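Local atomic coordinates of substrate binding periplasmic protein (Ralstonia solanacearum, PDB entry 3LOP), a protein that probably captures leucine or related amino acids in the periplasm, holding them between two lobes for delivery to a membrane transporter. Residues L12-S17 with T21-N26; G104-A109 with S283-E288; S229-G234 with R246-A251; I265-R270 with A292-A297. One frame throughout, in Å; residues are numbered along the deposited sequence.

Contact 1 (L12-S17 with T21-N26)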
loop_
_atom_site.group_PDB
_atom_site.type_symbol
_atom_site.label_atom_id
_atom_site.label_comp_id
_atom_site.label_asym_id
_atom_site.label_seq_id
_atom_site.Cartn_x
_atom_site.Cartn_y
_atom_site.Cartn_z
ATOM N N LEU A 12 9.707 3.174 7.817
ATOM C CA LEU A 12 8.302 3.496 7.670
ATOM C C LEU A 12 7.798 4.272 8.876
ATOM O O LEU A 12 8.501 4.406 9.881
ATOM C CB LEU A 12 7.481 2.216 7.442
ATOM C CG LEU A 12 7.981 0.907 8.052
ATOM C CD1 LEU A 12 7.970 1.013 9.567
ATOM C CD2 LEU A 12 7.111 -0.255 7.586
ATOM N N PRO A 13 6.575 4.809 8.784
ATOM C CA PRO A 13 5.979 5.588 9.873
ATOM C C PRO A 13 5.484 4.742 11.036
ATOM O O PRO A 13 4.485 4.035 10.912
ATOM C CB PRO A 13 4.829 6.328 9.187
ATOM C CG PRO A 13 5.194 6.300 7.722
ATOM C CD PRO A 13 5.767 4.933 7.560
ATOM N N LEU A 14 6.180 4.825 12.165
ATOM C CA LEU A 14 5.779 4.081 13.351
ATOM C C LEU A 14 5.140 5.036 14.359
ATOM O O LEU A 14 4.579 4.612 15.368
ATOM C CB LEU A 14 6.981 3.343 13.951
ATOM C CG LEU A 14 7.528 2.235 13.038
ATOM C CD1 LEU A 14 8.784 1.634 13.645
ATOM C CD2 LEU A 14 6.468 1.159 12.838
ATOM N N SER A 15 5.223 6.331 14.064
ATOM C CA SER A 15 4.618 7.365 14.897
ATOM C C SER A 15 4.089 8.440 13.950
ATOM O O SER A 15 4.439 8.461 12.767
ATOM C CB SER A 15 5.644 7.961 15.871
ATOM O OG SER A 15 6.701 8.607 15.189
ATOM N N GLY A 16 3.237 9.321 14.456
ATOM C CA GLY A 16 2.695 10.362 13.603
ATOM C C GLY A 16 1.403 9.948 12.924
ATOM O O GLY A 16 0.845 8.887 13.212
ATOM N N SER A 17 0.939 10.789 12.005
ATOM C CA SER A 17 -0.311 10.560 11.286
ATOM C C SER A 17 -0.424 9.239 10.533
ATOM O O SER A 17 -1.521 8.698 10.375
ATOM C CB SER A 17 -0.557 11.711 10.311
ATOM O OG SER A 17 -1.789 11.540 9.633
ATOM N N THR A 21 -0.636 2.849 9.537
ATOM C CA THR A 21 -0.231 2.174 8.310
ATOM C C THR A 21 1.161 1.553 8.422
ATOM O O THR A 21 1.356 0.381 8.079
ATOM C CB THR A 21 -0.275 3.151 7.121
ATOM O OG1 THR A 21 -1.635 3.537 6.882
ATOM C CG2 THR A 21 0.291 2.503 5.868
ATOM N N GLY A 22 2.122 2.331 8.907
ATOM C CA GLY A 22 3.476 1.824 9.049
ATOM C C GLY A 22 3.565 0.648 10.005
ATOM O O GLY A 22 4.254 -0.334 9.725
ATOM N N ARG A 23 2.875 0.743 11.137
ATOM C CA ARG A 23 2.898 -0.333 12.120
ATOM C C ARG A 23 2.338 -1.620 11.530
ATOM O O ARG A 23 2.849 -2.704 11.807
ATOM C CB ARG A 23 2.082 0.047 13.356
ATOM C CG ARG A 23 2.625 1.224 14.139
ATOM C CD ARG A 23 1.615 1.647 15.188
ATOM N NE ARG A 23 1.970 2.914 15.813
ATOM C CZ ARG A 23 1.127 3.652 16.526
ATOM N NH1 ARG A 23 -0.124 3.247 16.704
ATOM N NH2 ARG A 23 1.528 4.799 17.052
ATOM N N ALA A 24 1.293 -1.504 10.714
ATOM C CA ALA A 24 0.672 -2.678 10.104
ATOM C C ALA A 24 1.595 -3.352 9.092
ATOM O O ALA A 24 1.708 -4.579 9.068
ATOM C CB ALA A 24 -0.638 -2.291 9.435
ATOM N N LEU A 25 2.246 -2.555 8.252
ATOM C CA LEU A 25 3.162 -3.109 7.261
ATOM C C LEU A 25 4.323 -3.804 7.967
ATOM O O LEU A 25 4.737 -4.894 7.575
ATOM C CB LEU A 25 3.682 -2.000 6.344
ATOM C CG LEU A 25 2.628 -1.461 5.372
ATOM C CD1 LEU A 25 3.047 -0.102 4.862
ATOM C CD2 LEU A 25 2.442 -2.436 4.215
ATOM N N ASN A 26 4.846 -3.174 9.015
ATOM C CA ASN A 26 5.942 -3.772 9.763
ATOM C C ASN A 26 5.475 -5.045 10.467
ATOM O O ASN A 26 6.180 -6.052 10.475
ATOM C CB ASN A 26 6.484 -2.794 10.801
ATOM C CG ASN A 26 7.493 -3.441 11.728
ATOM O OD1 ASN A 26 8.598 -3.804 11.314
ATOM N ND2 ASN A 26 7.113 -3.607 12.986
#

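Contact 2 (G104-A109 with S283-E288). With LEU (leucine), chain B.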
loop_
_atom_site.group_PDB
_atom_site.type_symbol
_atom_site.label_atom_id
_atom_site.label_comp_id
_atom_site.label_asym_id
_atom_site.label_seq_id
_atom_site.Cartn_x
_atom_site.Cartn_y
_atom_site.Cartn_z
ATOM N N GLY A 104 8.263 -4.281 -2.921
ATOM C CA GLY A 104 6.937 -3.929 -2.452
ATOM C C GLY A 104 6.734 -2.559 -1.839
ATOM O O GLY A 104 6.191 -2.463 -0.739
ATOM N N PRO A 105 7.165 -1.479 -2.505
ATOM C CA PRO A 105 6.951 -0.156 -1.914
ATOM C C PRO A 105 5.450 -0.040 -1.636
ATOM O O PRO A 105 4.628 -0.456 -2.458
ATOM C CB PRO A 105 7.436 0.796 -3.009
ATOM C CG PRO A 105 7.266 -0.006 -4.282
ATOM C CD PRO A 105 7.725 -1.377 -3.862
ATOM N N ALA A 106 5.097 0.508 -0.479
ATOM C CA ALA A 106 3.694 0.623 -0.082
ATOM C C ALA A 106 2.903 1.733 -0.770
ATOM O O ALA A 106 1.996 2.321 -0.181
ATOM C CB ALA A 106 3.607 0.778 1.433
ATOM N N THR A 107 3.245 2.004 -2.024
ATOM C CA THR A 107 2.571 3.022 -2.819
ATOM C C THR A 107 2.442 2.498 -4.242
ATOM O O THR A 107 3.342 1.829 -4.746
ATOM C CB THR A 107 3.363 4.354 -2.837
ATOM O OG1 THR A 107 3.017 5.102 -4.010
ATOM C CG2 THR A 107 4.862 4.093 -2.823
ATOM N N GLY A 108 1.315 2.793 -4.883
ATOM C CA GLY A 108 1.104 2.343 -6.246
ATOM C C GLY A 108 1.341 3.436 -7.274
ATOM O O GLY A 108 0.807 3.383 -8.380
ATOM N N ALA A 109 2.148 4.431 -6.916
ATOM C CA ALA A 109 2.438 5.533 -7.830
ATOM C C ALA A 109 3.005 5.027 -9.154
ATOM O O ALA A 109 3.680 3.999 -9.200
ATOM C CB ALA A 109 3.413 6.504 -7.181
ATOM N N SER A 283 -5.200 -7.359 8.768
ATOM C CA SER A 283 -5.690 -6.168 8.080
ATOM C C SER A 283 -5.108 -6.141 6.681
ATOM O O SER A 283 -4.165 -6.872 6.382
ATOM C CB SER A 283 -5.256 -4.898 8.813
ATOM O OG SER A 283 -3.857 -4.696 8.686
ATOM N N PHE A 284 -5.660 -5.287 5.827
ATOM C CA PHE A 284 -5.159 -5.182 4.467
ATOM C C PHE A 284 -3.679 -4.810 4.425
ATOM O O PHE A 284 -2.900 -5.458 3.726
ATOM C CB PHE A 284 -5.979 -4.159 3.672
ATOM C CG PHE A 284 -7.125 -4.763 2.905
ATOM C CD1 PHE A 284 -6.896 -5.478 1.731
ATOM C CD2 PHE A 284 -8.433 -4.629 3.362
ATOM C CE1 PHE A 284 -7.954 -6.052 1.021
ATOM C CE2 PHE A 284 -9.500 -5.198 2.662
ATOM C CZ PHE A 284 -9.258 -5.911 1.489
ATOM N N ARG A 285 -3.277 -3.787 5.175
ATOM C CA ARG A 285 -1.878 -3.380 5.152
ATOM C C ARG A 285 -0.954 -4.417 5.790
ATOM O O ARG A 285 0.199 -4.546 5.386
ATOM C CB ARG A 285 -1.690 -2.008 5.818
ATOM C CG ARG A 285 -2.564 -0.879 5.238
ATOM C CD ARG A 285 -2.732 -0.944 3.715
ATOM N NE ARG A 285 -1.512 -0.678 2.950
ATOM C CZ ARG A 285 -1.018 0.533 2.691
ATOM N NH1 ARG A 285 -1.626 1.626 3.141
ATOM N NH2 ARG A 285 0.076 0.651 1.947
ATOM N N ALA A 286 -1.446 -5.169 6.772
ATOM C CA ALA A 286 -0.609 -6.192 7.393
ATOM C C ALA A 286 -0.392 -7.312 6.377
ATOM O O ALA A 286 0.690 -7.898 6.293
ATOM C CB ALA A 286 -1.276 -6.735 8.653
ATOM N N VAL A 287 -1.430 -7.612 5.600
ATOM C CA VAL A 287 -1.316 -8.642 4.576
ATOM C C VAL A 287 -0.323 -8.180 3.512
ATOM O O VAL A 287 0.452 -8.983 2.994
ATOM C CB VAL A 287 -2.692 -8.944 3.938
ATOM C CG1 VAL A 287 -2.528 -9.786 2.671
ATOM C CG2 VAL A 287 -3.555 -9.694 4.945
ATOM N N GLU A 288 -0.339 -6.885 3.199
ATOM C CA GLU A 288 0.580 -6.329 2.211
ATOM C C GLU A 288 2.025 -6.544 2.673
ATOM O O GLU A 288 2.892 -6.904 1.881
ATOM C CB GLU A 288 0.309 -4.831 2.015
ATOM C CG GLU A 288 1.059 -4.214 0.843
ATOM C CD GLU A 288 0.731 -2.742 0.638
ATOM O OE1 GLU A 288 -0.352 -2.301 1.079
ATOM O OE2 GLU A 288 1.552 -2.031 0.022
HETATM N N LEU B . 2.195 4.858 0.748
HETATM C CA LEU B . 1.137 5.728 1.333
HETATM C C LEU B . 0.166 4.893 2.144
HETATM O O LEU B . -0.516 5.482 3.005
HETATM C CB LEU B . 0.392 6.433 0.213
HETATM C CG LEU B . 1.455 7.012 -0.712
HETATM C CD1 LEU B . 1.050 6.879 -2.112
HETATM C CD2 LEU B . 1.716 8.422 -0.363
HETATM O OXT LEU B . 0.102 3.666 1.903
HETATM O O HOH W 1 3.589 -3.416 -1.229
#

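Contact 3 (S229-G234 with R246-A251). With LEU (leucine), chain B.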
loop_
_atom_site.group_PDB
_atom_site.type_symbol
_atom_site.label_atom_id
_atom_site.label_comp_id
_atom_site.label_asym_id
_atom_site.label_seq_id
_atom_site.Cartn_x
_atom_site.Cartn_y
_atom_site.Cartn_z
ATOM N N SER A 229 -6.019 2.265 -2.500
ATOM C CA SER A 229 -5.633 1.193 -1.583
ATOM C C SER A 229 -4.720 1.684 -0.462
ATOM O O SER A 229 -4.278 0.905 0.385
ATOM C CB SER A 229 -4.953 0.058 -2.351
ATOM O OG SER A 229 -3.764 0.504 -2.973
ATOM N N SER A 230 -4.426 2.979 -0.474
ATOM C CA SER A 230 -3.612 3.584 0.568
ATOM C C SER A 230 -4.508 3.732 1.799
ATOM O O SER A 230 -4.040 4.046 2.893
ATOM C CB SER A 230 -3.116 4.958 0.112
ATOM O OG SER A 230 -4.186 5.747 -0.385
ATOM N N ILE A 231 -5.802 3.500 1.598
ATOM C CA ILE A 231 -6.794 3.597 2.664
ATOM C C ILE A 231 -7.348 2.216 3.019
ATOM O O ILE A 231 -8.179 1.667 2.300
ATOM C CB ILE A 231 -7.961 4.498 2.230
ATOM C CG1 ILE A 231 -7.427 5.882 1.852
ATOM C CG2 ILE A 231 -8.991 4.595 3.351
ATOM C CD1 ILE A 231 -8.413 6.736 1.080
ATOM N N ASP A 232 -6.879 1.658 4.128
ATOM C CA ASP A 232 -7.332 0.346 4.580
ATOM C C ASP A 232 -8.794 0.482 5.017
ATOM O O ASP A 232 -9.099 1.219 5.954
ATOM C CB ASP A 232 -6.466 -0.103 5.761
ATOM C CG ASP A 232 -6.716 -1.540 6.159
ATOM O OD1 ASP A 232 -7.897 -1.934 6.260
ATOM O OD2 ASP A 232 -5.728 -2.272 6.383
ATOM N N PRO A 233 -9.719 -0.225 4.344
ATOM C CA PRO A 233 -11.134 -0.122 4.723
ATOM C C PRO A 233 -11.429 -0.554 6.155
ATOM O O PRO A 233 -12.414 -0.116 6.753
ATOM C CB PRO A 233 -11.836 -0.996 3.683
ATOM C CG PRO A 233 -10.803 -2.028 3.365
ATOM C CD PRO A 233 -9.535 -1.211 3.265
ATOM N N GLY A 234 -10.577 -1.416 6.698
ATOM C CA GLY A 234 -10.763 -1.876 8.061
ATOM C C GLY A 234 -10.512 -0.730 9.016
ATOM O O GLY A 234 -11.286 -0.493 9.942
ATOM N N ARG A 246 -20.122 2.497 5.638
ATOM C CA ARG A 246 -20.804 1.449 4.881
ATOM C C ARG A 246 -21.111 1.942 3.463
ATOM O O ARG A 246 -21.576 3.069 3.271
ATOM C CB ARG A 246 -22.089 0.981 5.595
ATOM C CG ARG A 246 -23.127 2.051 5.907
ATOM C CD ARG A 246 -24.424 1.410 6.422
ATOM N NE ARG A 246 -24.225 0.602 7.626
ATOM C CZ ARG A 246 -24.394 1.049 8.869
ATOM N NH1 ARG A 246 -24.774 2.301 9.083
ATOM N NH2 ARG A 246 -24.175 0.244 9.903
ATOM N N GLY A 247 -20.805 1.104 2.475
ATOM C CA GLY A 247 -21.041 1.463 1.087
ATOM C C GLY A 247 -19.794 1.933 0.355
ATOM O O GLY A 247 -19.785 2.018 -0.874
ATOM N N TYR A 248 -18.749 2.249 1.115
ATOM C CA TYR A 248 -17.477 2.704 0.559
ATOM C C TYR A 248 -16.960 1.724 -0.493
ATOM O O TYR A 248 -16.923 0.514 -0.258
ATOM C CB TYR A 248 -16.449 2.846 1.690
ATOM C CG TYR A 248 -15.046 3.205 1.246
ATOM C CD1 TYR A 248 -14.718 4.510 0.877
ATOM C CD2 TYR A 248 -14.044 2.237 1.210
ATOM C CE1 TYR A 248 -13.418 4.842 0.484
ATOM C CE2 TYR A 248 -12.747 2.557 0.820
ATOM C CZ TYR A 248 -12.441 3.859 0.463
ATOM O OH TYR A 248 -11.149 4.180 0.097
ATOM N N SER A 249 -16.563 2.257 -1.647
ATOM C CA SER A 249 -16.046 1.450 -2.749
ATOM C C SER A 249 -14.523 1.481 -2.804
ATOM O O SER A 249 -13.898 2.497 -2.502
ATOM C CB SER A 249 -16.602 1.947 -4.086
ATOM O OG SER A 249 -17.981 1.655 -4.211
ATOM N N LEU A 250 -13.930 0.364 -3.207
ATOM C CA LEU A 250 -12.479 0.278 -3.277
ATOM C C LEU A 250 -12.028 -0.708 -4.337
ATOM O O LEU A 250 -12.838 -1.406 -4.949
ATOM C CB LEU A 250 -11.910 -0.161 -1.927
ATOM C CG LEU A 250 -12.379 -1.541 -1.452
ATOM C CD1 LEU A 250 -11.215 -2.302 -0.836
ATOM C CD2 LEU A 250 -13.521 -1.385 -0.462
ATOM N N ALA A 251 -10.719 -0.751 -4.553
ATOM C CA ALA A 251 -10.141 -1.682 -5.505
ATOM C C ALA A 251 -9.238 -2.613 -4.708
ATOM O O ALA A 251 -8.343 -2.162 -3.995
ATOM C CB ALA A 251 -9.335 -0.936 -6.563
HETATM N N LEU B . 2.195 4.858 0.748
HETATM C CA LEU B . 1.137 5.728 1.333
HETATM C C LEU B . 0.166 4.893 2.144
HETATM O O LEU B . -0.516 5.482 3.005
HETATM C CB LEU B . 0.392 6.433 0.213
HETATM C CG LEU B . 1.455 7.012 -0.712
HETATM C CD1 LEU B . 1.050 6.879 -2.112
HETATM C CD2 LEU B . 1.716 8.422 -0.363
HETATM O OXT LEU B . 0.102 3.666 1.903
HETATM O O HOH W 2 -9.483 1.989 0.070
#

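Contact 4 (I265-R270 with A292-A297)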
loop_
_atom_site.group_PDB
_atom_site.type_symbol
_atom_site.label_atom_id
_atom_site.label_comp_id
_atom_site.label_asym_id
_atom_site.label_seq_id
_atom_site.Cartn_x
_atom_site.Cartn_y
_atom_site.Cartn_z
ATOM N N ILE A 265 -4.496 -15.639 3.438
ATOM C CA ILE A 265 -5.125 -15.247 4.691
ATOM C C ILE A 265 -5.016 -16.398 5.684
ATOM O O ILE A 265 -4.773 -16.184 6.876
ATOM C CB ILE A 265 -6.606 -14.857 4.474
ATOM C CG1 ILE A 265 -6.689 -13.704 3.464
ATOM C CG2 ILE A 265 -7.245 -14.451 5.796
ATOM C CD1 ILE A 265 -5.822 -12.483 3.808
ATOM N N ARG A 266 -5.182 -17.624 5.196
ATOM C CA ARG A 266 -5.058 -18.772 6.079
ATOM C C ARG A 266 -3.633 -18.872 6.611
ATOM O O ARG A 266 -3.435 -19.140 7.795
ATOM C CB ARG A 266 -5.467 -20.070 5.368
ATOM C CG ARG A 266 -6.980 -20.251 5.345
ATOM C CD ARG A 266 -7.424 -21.651 4.949
ATOM N NE ARG A 266 -7.323 -21.904 3.516
ATOM C CZ ARG A 266 -6.341 -22.591 2.942
ATOM N NH1 ARG A 266 -5.363 -23.097 3.680
ATOM N NH2 ARG A 266 -6.350 -22.785 1.631
ATOM N N GLU A 267 -2.639 -18.640 5.755
ATOM C CA GLU A 267 -1.257 -18.713 6.222
ATOM C C GLU A 267 -0.972 -17.606 7.237
ATOM O O GLU A 267 -0.254 -17.816 8.216
ATOM C CB GLU A 267 -0.260 -18.619 5.056
ATOM C CG GLU A 267 1.165 -18.965 5.513
ATOM C CD GLU A 267 2.234 -18.771 4.455
ATOM O OE1 GLU A 267 1.909 -18.357 3.323
ATOM O OE2 GLU A 267 3.415 -19.035 4.770
ATOM N N PHE A 268 -1.541 -16.426 7.004
ATOM C CA PHE A 268 -1.354 -15.303 7.912
ATOM C C PHE A 268 -1.891 -15.672 9.295
ATOM O O PHE A 268 -1.219 -15.466 10.301
ATOM C CB PHE A 268 -2.081 -14.062 7.369
ATOM C CG PHE A 268 -1.849 -12.809 8.176
ATOM C CD1 PHE A 268 -2.468 -12.624 9.410
ATOM C CD2 PHE A 268 -1.019 -11.802 7.687
ATOM C CE1 PHE A 268 -2.267 -11.451 10.145
ATOM C CE2 PHE A 268 -0.812 -10.629 8.412
ATOM C CZ PHE A 268 -1.438 -10.454 9.643
ATOM N N ASN A 269 -3.097 -16.231 9.337
ATOM C CA ASN A 269 -3.694 -16.616 10.611
ATOM C C ASN A 269 -2.941 -17.755 11.284
ATOM O O ASN A 269 -2.814 -17.776 12.509
ATOM C CB ASN A 269 -5.169 -16.987 10.427
ATOM C CG ASN A 269 -6.044 -15.770 10.228
ATOM O OD1 ASN A 269 -5.767 -14.704 10.781
ATOM N ND2 ASN A 269 -7.108 -15.920 9.454
ATOM N N ARG A 270 -2.441 -18.703 10.495
ATOM C CA ARG A 270 -1.680 -19.807 11.070
ATOM C C ARG A 270 -0.365 -19.264 11.624
ATOM O O ARG A 270 0.084 -19.669 12.696
ATOM C CB ARG A 270 -1.397 -20.895 10.022
ATOM C CG ARG A 270 -2.611 -21.730 9.592
ATOM C CD ARG A 270 -3.368 -22.305 10.788
ATOM N NE ARG A 270 -4.438 -21.412 11.231
ATOM C CZ ARG A 270 -4.777 -21.206 12.501
ATOM N NH1 ARG A 270 -4.130 -21.824 13.477
ATOM N NH2 ARG A 270 -5.776 -20.383 12.796
ATOM N N ALA A 292 4.761 -8.961 0.838
ATOM C CA ALA A 292 6.029 -8.410 0.376
ATOM C C ALA A 292 7.185 -9.213 0.960
ATOM O O ALA A 292 8.139 -9.556 0.255
ATOM C CB ALA A 292 6.146 -6.948 0.779
ATOM N N ALA A 293 7.089 -9.523 2.249
ATOM C CA ALA A 293 8.132 -10.291 2.916
ATOM C C ALA A 293 8.281 -11.680 2.300
ATOM O O ALA A 293 9.395 -12.163 2.120
ATOM C CB ALA A 293 7.829 -10.408 4.407
ATOM N N LYS A 294 7.158 -12.316 1.968
ATOM C CA LYS A 294 7.206 -13.651 1.381
ATOM C C LYS A 294 7.835 -13.620 -0.012
ATOM O O LYS A 294 8.598 -14.513 -0.372
ATOM C CB LYS A 294 5.803 -14.265 1.317
ATOM C CG LYS A 294 5.822 -15.730 0.907
ATOM C CD LYS A 294 4.474 -16.398 1.112
ATOM C CE LYS A 294 4.561 -17.882 0.783
ATOM N NZ LYS A 294 3.256 -18.566 0.995
ATOM N N VAL A 295 7.512 -12.595 -0.796
ATOM C CA VAL A 295 8.083 -12.463 -2.133
ATOM C C VAL A 295 9.599 -12.295 -2.017
ATOM O O VAL A 295 10.365 -12.917 -2.754
ATOM C CB VAL A 295 7.485 -11.247 -2.875
ATOM C CG1 VAL A 295 8.300 -10.935 -4.123
ATOM C CG2 VAL A 295 6.044 -11.540 -3.259
ATOM N N LEU A 296 10.029 -11.446 -1.086
ATOM C CA LEU A 296 11.454 -11.223 -0.880
ATOM C C LEU A 296 12.125 -12.507 -0.399
ATOM O O LEU A 296 13.219 -12.844 -0.842
ATOM C CB LEU A 296 11.672 -10.101 0.143
ATOM C CG LEU A 296 13.118 -9.829 0.568
ATOM C CD1 LEU A 296 13.993 -9.530 -0.650
ATOM C CD2 LEU A 296 13.134 -8.654 1.538
ATOM N N ALA A 297 11.462 -13.227 0.502
ATOM C CA ALA A 297 12.014 -14.469 1.028
ATOM C C ALA A 297 12.276 -15.488 -0.080
ATOM O O ALA A 297 13.284 -16.191 -0.050
ATOM C CB ALA A 297 11.073 -15.061 2.076
#

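Contact 1 (L12-S17 with T21-N26)
Pro13 O comes down to 3.1 Å from Gly22 CA, where the chain leaving strand 6-12 doubles back over helix 19-38. This is the first beta-alpha connection of a Rossmann-like lobe, as in other periplasmic binding proteins, and the meeting is a CA-H...O contact. With no side chain on Gly22, the loop carbonyl can rest directly on the helix backbone. Leu12, the last residue of the strand, covers the next part of the helix. Its CD2 reaches 3.6 Å from Gly22 O, the carbonyl that also accepts the helical bond from Asn26 N, and lies 4.0 Å from Leu25 CB. Its chi1 of 30° lies off a staggered value, perhaps with some strain.

Leu14 CG stands beside the backbone N, opposite the carbonyl carbon (chi1 -66°), and this lays CD2 over the helix at 3.9 Å from Arg23 CA. Arg23 answers by running extended from CG to NE back along the loop, its CG 4.1 Å from Leu14 CD2. Around this turn, Asp53 accepts from Leu14 N and bonds Ser15 OG, tying the loop to the end of strand 47-53. The side chain of Leu25 comes within about 6 Å of the bound leucine.

The edge of the Arg23 guanidinium faces Leu14 O: NE donates to it at 3.1 Å with an N-H...O angle of 160°. The oxygen lies in the guanidinium plane but is approached from above the carbonyl plane, and NH2 adds a weak bond to Leu14 O at 3.5 Å.

Contact 2 (G104-A109 with S283-E288)
Ala106 packs its CB against Arg285 and Glu288, two residues one helical turn apart near the start of helix 284-303; Arg285 reaches into the leucine pocket, with Glu288 behind it. Arg285 NH2 lies 3.6 Å from Ala106 CB and makes a weak hydrogen bond to Ala106 O. That carbonyl has a stronger partner, the amino group of the bound amino acid, with leucine N at 2.7 Å. The other end of the ligand belongs to the arginine: NH1 and NH2 both donate to leucine OXT, at 2.9 Å and 3.0 Å, so one carboxylate oxygen is gripped twice by the edge of the guanidinium. Bends at chi2 (-38°) and chi3 (-68°) bring this edge round to the ligand.

Glu288, a second-shell residue, steadies the guanidinium. Its CG points opposite the backbone N (chi1 -170°) and the chain runs straight on, putting OE1 at 2.7 Å from Arg285 NE in a salt bridge, while OE2 passes 3.4 Å from Ala106 CA. A water 2.8 Å from Glu288 OE2 makes a weak bond to Gly104 O. With a second, weak bond from Arg285 NH2 to OE1, the glutamate restrains the group and probably supports its positive charge.

Thr107 continues the pocket wall, its OG1 3.3 Å from leucine CD1 and closing an ST turn with Ala109 N. The contact lies near the centre of the chain: the loop after strand 102-103 meets helix 284-303 on one side, helix 19-38 covers Ala106 and Glu288 through Leu25, and helix 83-91 packs on Thr107 through Val86.

Contact 3 (S229-G234 with R246-A251)
Ile231 O accepts a hydrogen bond from a water 2.6 Å away, and that water in turn accepts from Tyr248 OH at 2.8 Å, bridging two segments that share no direct hydrogen bond. The bridge joins the N-capped start of helix 233-240, in the loop after strand 224-227 of the second Rossmann-like lobe, to the chain entering strand 249-252. The water lies at the edge of the tyrosine ring, in its plane.

Tyr248 reaches this point because its CG stands opposite the backbone N (chi1 175°). The hydroxyl end then meets Ile231 at a slant, with OH 3.8 Å from Ile231 CB and 3.9 Å from CD1, so aliphatic carbons of Ile231 lie against the hydroxyl, which donates to the water. Alongside, Pro233 CG rests 4.2 Å from Leu250 CD1, a purely apolar touch.

The same loop serves the ligand: Ser230 CB lies 3.8 Å from CB of the bound leucine, while Ser230 OG is bonded to Ala204 O. Asp232 divides its carboxylate, OD2 receiving Arg285 N from the neighbouring helix and OD1 receiving Gly234 N head-on at 2.8 Å as the N-cap bond.

Contact 4 (I265-R270 with A292-A297)
A single interhelical salt bridge links helix 263-275 to helix 284-303 near the protein surface. Its partners are Glu267 and Lys294, and no other residues of the two segments touch, so the shared interface is small, about 70 Å² in all. Lys294 NZ donates to Glu267 OE1 at 2.7 Å, a short bond. The ammonium comes to the syn side of that oxygen, only 16° out of the carboxylate plane, where a carboxylate accepts well. It engages one oxygen rather than straddling the pair: Glu267 OE2 stays 3.8 Å from Lys294 NZ.

The two side chains come from opposite directions, each stretched to its full length. In both, CG lies opposite the backbone N (chi1 -169° for Glu267 and -171° for Lys294), and the torsions beyond keep the chains straight, so the charged ends meet between the helices, nearer the glutamate's because the lysine is longer. Tyr32 of helix 19-38 touches both side chains.

Each charged group has a further partner. Glu267 OE2 takes a hydrogen bond from Trp35 NE1, and Lys294 NZ also bonds to Val324 O. In addition, a manganese ion lies about 4 Å from the Glu267 side chain.

With its two oxygens assigned to different donors, the carboxylate is held in both position and rotation. An ammonium shared between a carboxylate and a backbone carbonyl very likely stays protonated, making the bridge a charged link from both helices to helix 19-38 and the loop at Val324.

Overall arrangement
From the N terminus, contact 1 closes first, a short turn between strand 6-12 and helix 19-38 in the first lobe. Contact 2 then spans some 170 residues, bringing the loop after strand 102-103 to helix 284-303. Contact 3 is nested inside that span and belongs to the other lobe; it shares the bound leucine with contact 2 and meets it at the start of helix 284-303. Contact 4 opens within the same span but ends beyond it, so contacts 2 and 4 cross, both using helix 284-303. Through Leu25, contact 1 packs on contact 2, while contacts 3 and 4 lie apart, centres about 22 Å from each other.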